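Long-range contacts in transketolase (PDB 3L84), which belongs to the transketolase family of thiamine diphosphate-dependent enzymes, pairing two related alpha/beta domains with a third, C-terminal one: residues K131-L136 against A402-F407; N57-V62 against K145-C150. All coordinates share one frame; numbering follows the deposited sequence.

Contact 1: residues K131-L136 against A402-F407; sequences KKAQNL and ARYGIF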
ATOM      1  N   LYS A 131     -25.454   2.092   9.142  1.00  6.95           N
ATOM      2  CA  LYS A 131     -26.348   3.066   8.539  1.00  7.68           C
ATOM      3  C   LYS A 131     -27.101   2.530   7.328  1.00  6.64           C
ATOM      4  O   LYS A 131     -28.308   2.816   7.169  1.00  7.25           O
ATOM      5  CB  LYS A 131     -25.603   4.350   8.171  1.00  8.20           C
ATOM      6  CG  LYS A 131     -25.170   5.176   9.372  1.00  7.86           C
ATOM      7  CD  LYS A 131     -26.296   5.686  10.249  1.00 10.72           C
ATOM      8  CE  LYS A 131     -25.797   6.635  11.344  1.00  9.86           C
ATOM      9  NZ  LYS A 131     -26.912   7.240  12.116  1.00 14.36           N
ATOM     10  N   LYS A 132     -26.435   1.733   6.480  1.00  6.19           N
ATOM     11  CA  LYS A 132     -27.126   1.143   5.361  1.00  6.85           C
ATOM     12  C   LYS A 132     -28.124   0.084   5.822  1.00  6.61           C
ATOM     13  O   LYS A 132     -29.257  -0.000   5.293  1.00  7.02           O
ATOM     14  CB  LYS A 132     -26.144   0.550   4.355  1.00  7.24           C
ATOM     15  CG  LYS A 132     -26.809  -0.014   3.092  1.00  7.48           C
ATOM     16  CD  LYS A 132     -27.615   1.060   2.338  1.00  7.84           C
ATOM     17  CE  LYS A 132     -28.362   0.514   1.128  1.00  8.57           C
ATOM     18  NZ  LYS A 132     -29.208   1.548   0.476  1.00  8.91           N
ATOM     19  N   ALA A 133     -27.760  -0.695   6.826  1.00  6.63           N
ATOM     20  CA  ALA A 133     -28.678  -1.680   7.387  1.00  7.15           C
ATOM     21  C   ALA A 133     -29.927  -0.982   7.945  1.00  7.80           C
ATOM     22  O   ALA A 133     -31.050  -1.487   7.805  1.00  8.25           O
ATOM     23  CB  ALA A 133     -27.979  -2.509   8.483  1.00  7.02           C
ATOM     24  N   GLN A 134     -29.743   0.174   8.581  1.00  7.95           N
ATOM     25  CA  GLN A 134     -30.854   0.973   9.126  0.50  8.65           C
ATOM     26  C   GLN A 134     -31.745   1.467   7.964  1.00  8.06           C
ATOM     27  O   GLN A 134     -32.976   1.471   8.055  1.00  8.16           O
ATOM     28  CB  GLN A 134     -30.301   2.173   9.922  0.50  8.66           C
ATOM     29  CG  GLN A 134     -31.297   2.916  10.793  0.50 11.39           C
ATOM     30  CD  GLN A 134     -30.712   4.182  11.387  0.50 14.53           C
ATOM     31  OE1 GLN A 134     -29.524   4.247  11.708  0.50 17.52           O
ATOM     32  NE2 GLN A 134     -31.544   5.192  11.548  0.50 15.16           N
ATOM     33  N   ASN A 135     -31.119   1.886   6.871  1.00  7.24           N
ATOM     34  CA  ASN A 135     -31.878   2.271   5.669  1.00  7.79           C
ATOM     35  C   ASN A 135     -32.742   1.123   5.154  1.00  7.96           C
ATOM     36  O   ASN A 135     -33.891   1.331   4.758  1.00  9.57           O
ATOM     37  CB  ASN A 135     -30.927   2.736   4.555  1.00  7.71           C
ATOM     38  CG  ASN A 135     -31.644   3.008   3.246  1.00 10.61           C
ATOM     39  OD1 ASN A 135     -32.353   4.017   3.132  1.00 13.87           O
ATOM     40  ND2 ASN A 135     -31.500   2.114   2.302  1.00  9.43           N
ATOM     41  N   LEU A 136     -32.200  -0.091   5.128  1.00  7.77           N
ATOM     42  CA  LEU A 136     -32.924  -1.233   4.605  1.00  7.44           C
ATOM     43  C   LEU A 136     -33.965  -1.800   5.565  1.00  8.45           C
ATOM     44  O   LEU A 136     -35.067  -2.164   5.138  1.00  9.93           O
ATOM     45  CB  LEU A 136     -31.916  -2.330   4.264  1.00  8.22           C
ATOM     46  CG  LEU A 136     -30.999  -2.063   3.076  1.00  9.49           C
ATOM     47  CD1 LEU A 136     -30.014  -3.221   2.950  1.00 12.26           C
ATOM     48  CD2 LEU A 136     -31.786  -1.882   1.773  1.00 13.03           C
ATOM     49  N   ALA A 402     -18.371  -6.622   4.624  1.00  5.79           N
ATOM     50  CA  ALA A 402     -18.435  -8.064   4.428  1.00  6.36           C
ATOM     51  C   ALA A 402     -18.632  -8.853   5.727  1.00  7.87           C
ATOM     52  O   ALA A 402     -19.170  -9.965   5.697  1.00 10.11           O
ATOM     53  CB  ALA A 402     -17.160  -8.534   3.696  1.00  7.07           C
ATOM     54  N   ARG A 403     -18.188  -8.290   6.849  1.00  5.92           N
ATOM     55  CA  ARG A 403     -18.363  -8.901   8.154  1.00  6.64           C
ATOM     56  C   ARG A 403     -19.648  -8.491   8.825  1.00  7.89           C
ATOM     57  O   ARG A 403     -20.026  -9.138   9.816  1.00  9.65           O
ATOM     58  CB  ARG A 403     -17.169  -8.568   9.080  1.00  6.89           C
ATOM     59  CG  ARG A 403     -15.889  -9.293   8.705  1.00  7.29           C
ATOM     60  CD  ARG A 403     -15.951 -10.748   9.084  1.00  8.27           C
ATOM     61  NE  ARG A 403     -16.003 -10.941  10.537  1.00  8.46           N
ATOM     62  CZ  ARG A 403     -16.446 -12.015  11.179  1.00  9.86           C
ATOM     63  NH1 ARG A 403     -16.978 -13.048  10.535  1.00 13.83           N
ATOM     64  NH2 ARG A 403     -16.361 -12.039  12.502  1.00  9.97           N
ATOM     65  N   TYR A 404     -20.360  -7.479   8.334  1.00  6.62           N
ATOM     66  CA  TYR A 404     -21.497  -6.953   9.095  1.00  6.67           C
ATOM     67  C   TYR A 404     -22.605  -7.972   9.285  1.00  6.50           C
ATOM     68  O   TYR A 404     -23.171  -8.071  10.374  1.00  6.93           O
ATOM     69  CB  TYR A 404     -22.029  -5.667   8.419  1.00  5.75           C
ATOM     70  CG  TYR A 404     -23.071  -4.966   9.236  1.00  5.29           C
ATOM     71  CD1 TYR A 404     -22.717  -4.120  10.255  1.00  6.33           C
ATOM     72  CD2 TYR A 404     -24.418  -5.206   9.044  1.00  5.42           C
ATOM     73  CE1 TYR A 404     -23.631  -3.535  11.041  1.00  5.84           C
ATOM     74  CE2 TYR A 404     -25.363  -4.614   9.812  1.00  6.45           C
ATOM     75  CZ  TYR A 404     -24.978  -3.755  10.833  1.00  6.12           C
ATOM     76  OH  TYR A 404     -25.943  -3.173  11.639  1.00  5.58           O
ATOM     77  N   GLY A 405     -22.975  -8.680   8.229  1.00  6.93           N
ATOM     78  CA  GLY A 405     -23.888  -9.805   8.309  1.00  6.72           C
ATOM     79  C   GLY A 405     -24.818  -9.943   7.117  1.00  7.34           C
ATOM     80  O   GLY A 405     -25.396 -11.009   6.940  1.00  9.55           O
ATOM     81  N   ILE A 406     -25.035  -8.882   6.355  1.00  6.09           N
ATOM     82  CA  ILE A 406     -26.048  -8.854   5.301  1.00  6.37           C
ATOM     83  C   ILE A 406     -25.556  -8.295   3.945  1.00  6.21           C
ATOM     84  O   ILE A 406     -26.391  -8.198   3.005  1.00  6.85           O
ATOM     85  CB  ILE A 406     -27.296  -8.066   5.753  1.00  5.93           C
ATOM     86  CG1 ILE A 406     -26.927  -6.629   6.156  1.00  7.31           C
ATOM     87  CG2 ILE A 406     -28.040  -8.828   6.859  1.00  7.70           C
ATOM     88  CD1 ILE A 406     -28.145  -5.673   6.277  1.00  8.63           C
ATOM     89  N   PHE A 407     -24.276  -7.993   3.811  1.00  6.45           N
ATOM     90  CA  PHE A 407     -23.766  -7.299   2.621  1.00  6.15           C
ATOM     91  C   PHE A 407     -22.736  -8.095   1.846  1.00  6.64           C
ATOM     92  O   PHE A 407     -21.987  -8.909   2.405  1.00  7.62           O
ATOM     93  CB  PHE A 407     -23.160  -5.945   2.980  1.00  6.99           C
ATOM     94  CG  PHE A 407     -24.123  -4.985   3.616  1.00  5.93           C
ATOM     95  CD1 PHE A 407     -25.216  -4.524   2.918  1.00  6.37           C
ATOM     96  CD2 PHE A 407     -23.968  -4.600   4.925  1.00  5.35           C
ATOM     97  CE1 PHE A 407     -26.111  -3.644   3.500  1.00  7.51           C
ATOM     98  CE2 PHE A 407     -24.861  -3.718   5.530  1.00  6.56           C
ATOM     99  CZ  PHE A 407     -25.956  -3.267   4.785  1.00  7.25           C
TER

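Contact 2: residues N57-V62 against K145-C150; sequences NRDRLV and KIYCLC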
ATOM      1  N   ASN A  57     -27.973  -6.875  15.636  1.00  6.13           N
ATOM      2  CA  ASN A  57     -28.052  -5.540  16.215  1.00  5.75           C
ATOM      3  C   ASN A  57     -27.173  -5.371  17.455  1.00  6.24           C
ATOM      4  O   ASN A  57     -27.386  -4.442  18.219  1.00  6.70           O
ATOM      5  CB  ASN A  57     -29.505  -5.110  16.489  1.00  6.58           C
ATOM      6  CG  ASN A  57     -29.642  -3.604  16.711  1.00  6.12           C
ATOM      7  OD1 ASN A  57     -29.048  -2.812  16.014  1.00  6.84           O
ATOM      8  ND2 ASN A  57     -30.436  -3.205  17.717  1.00  6.79           N
ATOM      9  N   ARG A  58     -26.217  -6.254  17.643  1.00  6.21           N
ATOM     10  CA  ARG A  58     -25.220  -6.076  18.694  1.00  5.97           C
ATOM     11  C   ARG A  58     -24.368  -4.830  18.458  1.00  6.71           C
ATOM     12  O   ARG A  58     -24.106  -4.443  17.318  1.00  7.06           O
ATOM     13  CB  ARG A  58     -24.297  -7.285  18.772  1.00  7.15           C
ATOM     14  CG  ARG A  58     -23.367  -7.435  17.603  1.00  6.46           C
ATOM     15  CD  ARG A  58     -22.706  -8.784  17.581  1.00  6.36           C
ATOM     16  NE  ARG A  58     -21.701  -8.903  16.521  1.00  7.51           N
ATOM     17  CZ  ARG A  58     -22.005  -9.319  15.306  1.00  7.93           C
ATOM     18  NH1 ARG A  58     -23.245  -9.578  14.944  1.00  7.57           N
ATOM     19  NH2 ARG A  58     -21.066  -9.479  14.394  1.00  8.98           N
ATOM     20  N   ASP A  59     -23.890  -4.206  19.525  1.00  5.76           N
ATOM     21  CA  ASP A  59     -22.797  -3.259  19.366  1.00  6.32           C
ATOM     22  C   ASP A  59     -21.570  -3.995  18.812  1.00  6.81           C
ATOM     23  O   ASP A  59     -21.322  -5.147  19.165  1.00  8.48           O
ATOM     24  CB  ASP A  59     -22.402  -2.632  20.688  1.00  6.95           C
ATOM     25  CG  ASP A  59     -23.435  -1.698  21.254  1.00  7.89           C
ATOM     26  OD1 ASP A  59     -24.347  -1.203  20.536  1.00  7.22           O
ATOM     27  OD2 ASP A  59     -23.377  -1.433  22.481  1.00  8.69           O
ATOM     28  N   ARG A  60     -20.815  -3.324  17.961  1.00  7.56           N
ATOM     29  CA  ARG A  60     -19.601  -3.888  17.363  1.00  8.07           C
ATOM     30  C   ARG A  60     -18.397  -3.255  18.083  1.00  7.99           C
ATOM     31  O   ARG A  60     -18.222  -2.046  18.037  1.00  9.28           O
ATOM     32  CB  ARG A  60     -19.502  -3.636  15.842  1.00  9.27           C
ATOM     33  CG  ARG A  60     -20.717  -3.992  14.943  1.00 11.98           C
ATOM     34  CD  ARG A  60     -21.015  -5.437  15.021  1.00 11.65           C
ATOM     35  NE  ARG A  60     -21.815  -5.977  13.897  1.00  8.82           N
ATOM     36  CZ  ARG A  60     -23.147  -5.933  13.789  1.00  7.33           C
ATOM     37  NH1 ARG A  60     -23.881  -5.288  14.687  1.00  7.15           N
ATOM     38  NH2 ARG A  60     -23.782  -6.571  12.801  1.00  7.41           N
ATOM     39  N   LEU A  61     -17.544  -4.069  18.697  1.00  7.54           N
ATOM     40  CA  LEU A  61     -16.348  -3.652  19.382  1.00  8.35           C
ATOM     41  C   LEU A  61     -15.157  -4.022  18.523  1.00  7.27           C
ATOM     42  O   LEU A  61     -15.040  -5.170  18.110  1.00  9.05           O
ATOM     43  CB  LEU A  61     -16.250  -4.350  20.724  1.00  9.97           C
ATOM     44  CG  LEU A  61     -15.008  -4.136  21.579  1.00 10.44           C
ATOM     45  CD1 LEU A  61     -14.879  -2.682  21.921  1.00 11.03           C
ATOM     46  CD2 LEU A  61     -15.070  -5.057  22.827  1.00 13.49           C
ATOM     47  N   VAL A  62     -14.292  -3.063  18.233  1.00  7.08           N
ATOM     48  CA  VAL A  62     -13.073  -3.279  17.445  1.00  7.11           C
ATOM     49  C   VAL A  62     -11.831  -2.804  18.211  1.00  7.52           C
ATOM     50  O   VAL A  62     -11.726  -1.619  18.554  1.00  8.20           O
ATOM     51  CB  VAL A  62     -13.109  -2.528  16.121  1.00  7.38           C
ATOM     52  CG1 VAL A  62     -11.798  -2.745  15.303  1.00  8.83           C
ATOM     53  CG2 VAL A  62     -14.340  -2.928  15.267  1.00  9.29           C
ATOM     54  N   LYS A 145     -24.291   0.726  18.447  1.00  6.54           N
ATOM     55  CA  LYS A 145     -23.054   1.509  18.362  1.00  7.59           C
ATOM     56  C   LYS A 145     -21.921   0.693  17.781  1.00  7.07           C
ATOM     57  O   LYS A 145     -21.990  -0.541  17.689  1.00  7.74           O
ATOM     58  CB  LYS A 145     -22.678   2.018  19.751  1.00  8.15           C
ATOM     59  CG  LYS A 145     -23.711   2.936  20.372  1.00  9.22           C
ATOM     60  CD  LYS A 145     -23.860   4.273  19.655  1.00 10.17           C
ATOM     61  CE  LYS A 145     -24.918   5.177  20.309  1.00 10.59           C
ATOM     62  NZ  LYS A 145     -25.078   6.410  19.514  1.00 12.84           N
ATOM     63  N   ILE A 146     -20.856   1.409  17.418  1.00  7.10           N
ATOM     64  CA  ILE A 146     -19.574   0.843  16.996  1.00  7.70           C
ATOM     65  C   ILE A 146     -18.520   1.508  17.842  1.00  7.75           C
ATOM     66  O   ILE A 146     -18.392   2.750  17.818  1.00  8.73           O
ATOM     67  CB  ILE A 146     -19.277   1.080  15.518  1.00  7.86           C
ATOM     68  CG1 ILE A 146     -20.359   0.445  14.608  1.00  8.66           C
ATOM     69  CG2 ILE A 146     -17.887   0.519  15.186  1.00  8.46           C
ATOM     70  CD1 ILE A 146     -21.687   1.142  14.458  1.00  9.75           C
ATOM     71  N   TYR A 147     -17.862   0.733  18.691  1.00  7.65           N
ATOM     72  CA  TYR A 147     -16.795   1.197  19.585  1.00  8.25           C
ATOM     73  C   TYR A 147     -15.468   0.713  19.058  1.00  8.90           C
ATOM     74  O   TYR A 147     -15.285  -0.472  18.780  1.00 10.18           O
ATOM     75  CB  TYR A 147     -16.983   0.637  21.002  1.00  8.66           C
ATOM     76  CG  TYR A 147     -18.212   1.116  21.717  1.00  8.14           C
ATOM     77  CD1 TYR A 147     -18.251   2.364  22.330  1.00  8.77           C
ATOM     78  CD2 TYR A 147     -19.351   0.315  21.810  1.00  8.89           C
ATOM     79  CE1 TYR A 147     -19.374   2.779  23.031  1.00  8.38           C
ATOM     80  CE2 TYR A 147     -20.488   0.738  22.474  1.00  8.32           C
ATOM     81  CZ  TYR A 147     -20.508   1.988  23.076  1.00  7.30           C
ATOM     82  OH  TYR A 147     -21.615   2.477  23.776  1.00  9.14           O
ATOM     83  N   CYS A 148     -14.512   1.620  18.907  1.00  8.67           N
ATOM     84  CA  CYS A 148     -13.188   1.233  18.473  1.00  8.96           C
ATOM     85  C   CYS A 148     -12.160   1.742  19.443  1.00  8.49           C
ATOM     86  O   CYS A 148     -12.186   2.943  19.769  1.00  9.37           O
ATOM     87  CB  CYS A 148     -12.906   1.847  17.106  1.00  8.27           C
ATOM     88  SG  CYS A 148     -11.304   1.495  16.406  1.00 10.96           S
ATOM     89  N   LEU A 149     -11.276   0.870  19.913  1.00  8.88           N
ATOM     90  CA  LEU A 149     -10.132   1.304  20.725  0.50  9.79           C
ATOM     91  C   LEU A 149      -8.922   1.398  19.838  1.00  9.51           C
ATOM     92  O   LEU A 149      -8.621   0.472  19.103  1.00 10.37           O
ATOM     93  CB  LEU A 149      -9.838   0.321  21.859  0.50 10.32           C
ATOM     94  CG  LEU A 149     -10.705   0.341  23.112  0.50 11.82           C
ATOM     95  CD1 LEU A 149     -12.206   0.253  22.787  0.50 14.70           C
ATOM     96  CD2 LEU A 149     -10.250  -0.810  24.035  0.50 14.26           C
ATOM     97  N   CYS A 150      -8.237   2.527  19.880  1.00  8.44           N
ATOM     98  CA  CYS A 150      -7.053   2.745  19.039  1.00  8.96           C
ATOM     99  C   CYS A 150      -5.948   3.417  19.825  1.00  9.35           C
ATOM    100  O   CYS A 150      -6.168   3.869  20.936  1.00 10.17           O
ATOM    101  CB  CYS A 150      -7.436   3.543  17.775  1.00  8.67           C
ATOM    102  SG  CYS A 150      -7.699   5.302  18.085  1.00 11.35           S
TER
HETATM  103  O   HOH W   1     -23.774   0.899  23.759  1.00 13.48           O

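Contact 1: residues K131-L136 against A402-F407
The methyl group of Ala133 is the meeting point of three side chains, from Tyr404, Ile406 and Phe407, a worked example of a helix and a loop meeting around a single methyl group. The arrangement is an apolar helix-to-loop interface within the transketolase fold: the C-terminal end of helix 118-137, in the thiamine diphosphate-binding family region, meets the turn after helix 391-404, in the pyrimidine-binding region. Gly405 leaves the helical conformation with positive phi, and the chain then brings Ile406 and Phe407 round to join Tyr404 against the same helix. Ala133 CB lies 3.6 Å from Tyr404 CE2, approaching that ring obliquely near its hydroxyl end. The hydroxyl itself is hydrogen-bonded to His144, while Arg60 makes a cation-pi contact with the ring. From the Ile406 side, CD1 reaches to 3.9 Å from Ala133 CB; the Ile406 side chain also touches Leu317, Leu320 and Leu321 of helix 314-321.

Phe407 carries the other half of the interface. Lys132 runs slantwise past it, with CG 3.7 Å from Phe407 CE1. Because CG stands opposite the backbone N (chi1 -176°) and the chain then bends (chi2 59°), the aliphatic portion of the lysine rests by the ring while its ammonium travels on to the carbonyl oxygens of Val380 and Gly382. Leu136 points toward the oncoming Phe407 side chain, its CD1 4.0 Å from Phe407 CE1. Ile406 places CG1 between its own backbone N and carbonyl carbon (chi1 58°), which sets that atom 3.6 Å above the plane of the Phe407 ring, over its centre. The rim of the same ring is turned to the helix backbone: Ala133 N lies in the ring plane, 3.7 Å from Phe407 CZ.

Contact 2: residues N57-V62 against K145-C150
At the edge of the Tyr147 ring, and in its plane, sit a carboxylate oxygen of Asp59 and a water molecule. Asp59 OD2 is 3.6 Å from Tyr147 CE2, and the carboxylate is turned 73° from the ring. The water links the two groups, accepting from Tyr147 OH at 2.7 Å and donating to Asp59 OD2. A second pair of flat groups lies within 57-62: the guanidinium groups of Arg58 and Arg60 overlap, with Arg60 NE 3.6 Å above the centre of the Arg58 plane. Glu110 forms a salt bridge with Arg58, and Arg60 NH1 donates to Arg58 O at 2.8 Å.

These groups flank the start of two neighbouring strands in a parallel sheet, 60-63 at its edge within this chain and 146-151 next to it, joined by a beta-alpha-beta crossover that includes helix 118-137. Arg60 and Val62 each use both backbone N and O across the pair. Arg60 N donates to Lys145 O and Arg60 O accepts from Tyr147 N; two residues on, Val62 N reaches Tyr147 O at 2.8 Å and Val62 O receives Leu149 N. Val62, Ile146 and Cys148 face helix 118-137. On the other face Leu61 and Tyr147 meet Leu42 of helix 30-42, and Leu61 CD1 touches Tyr147 CB at 4.0 Å.

Before the strands pair, a side chain stands in for a backbone acceptor. Asp59 holds CG beside its own N (chi1 -69°), and its OD1 takes the Lys145 N-H at 2.8 Å in a nearly straight bond that comes from well above the carboxylate plane. Lys47 N donates to OD2 as well, so this buried carboxylate gathers three donors, which would probably favour its ionised form.

In the fold
Both contacts are buried, yet they solve different problems. Contact 2 lies inside one domain, where backbone hydrogen bonds set the register of two strands and charged side chains gather at the end where pairing begins. Contact 1 joins the two related regions, thiamine diphosphate-binding and pyrimidine-binding, and its segments meet through apolar side chains, with polar ends directed to partners outside the pair. Helix 118-137 serves both: its C-terminal end forms one side of contact 1, and residues nearer its start cover a face of the sheet in contact 2. The two places, centred about 15 Å apart, also touch directly, where Arg60 NH2 is 2.9 Å from Tyr404 O, probably a hydrogen bond.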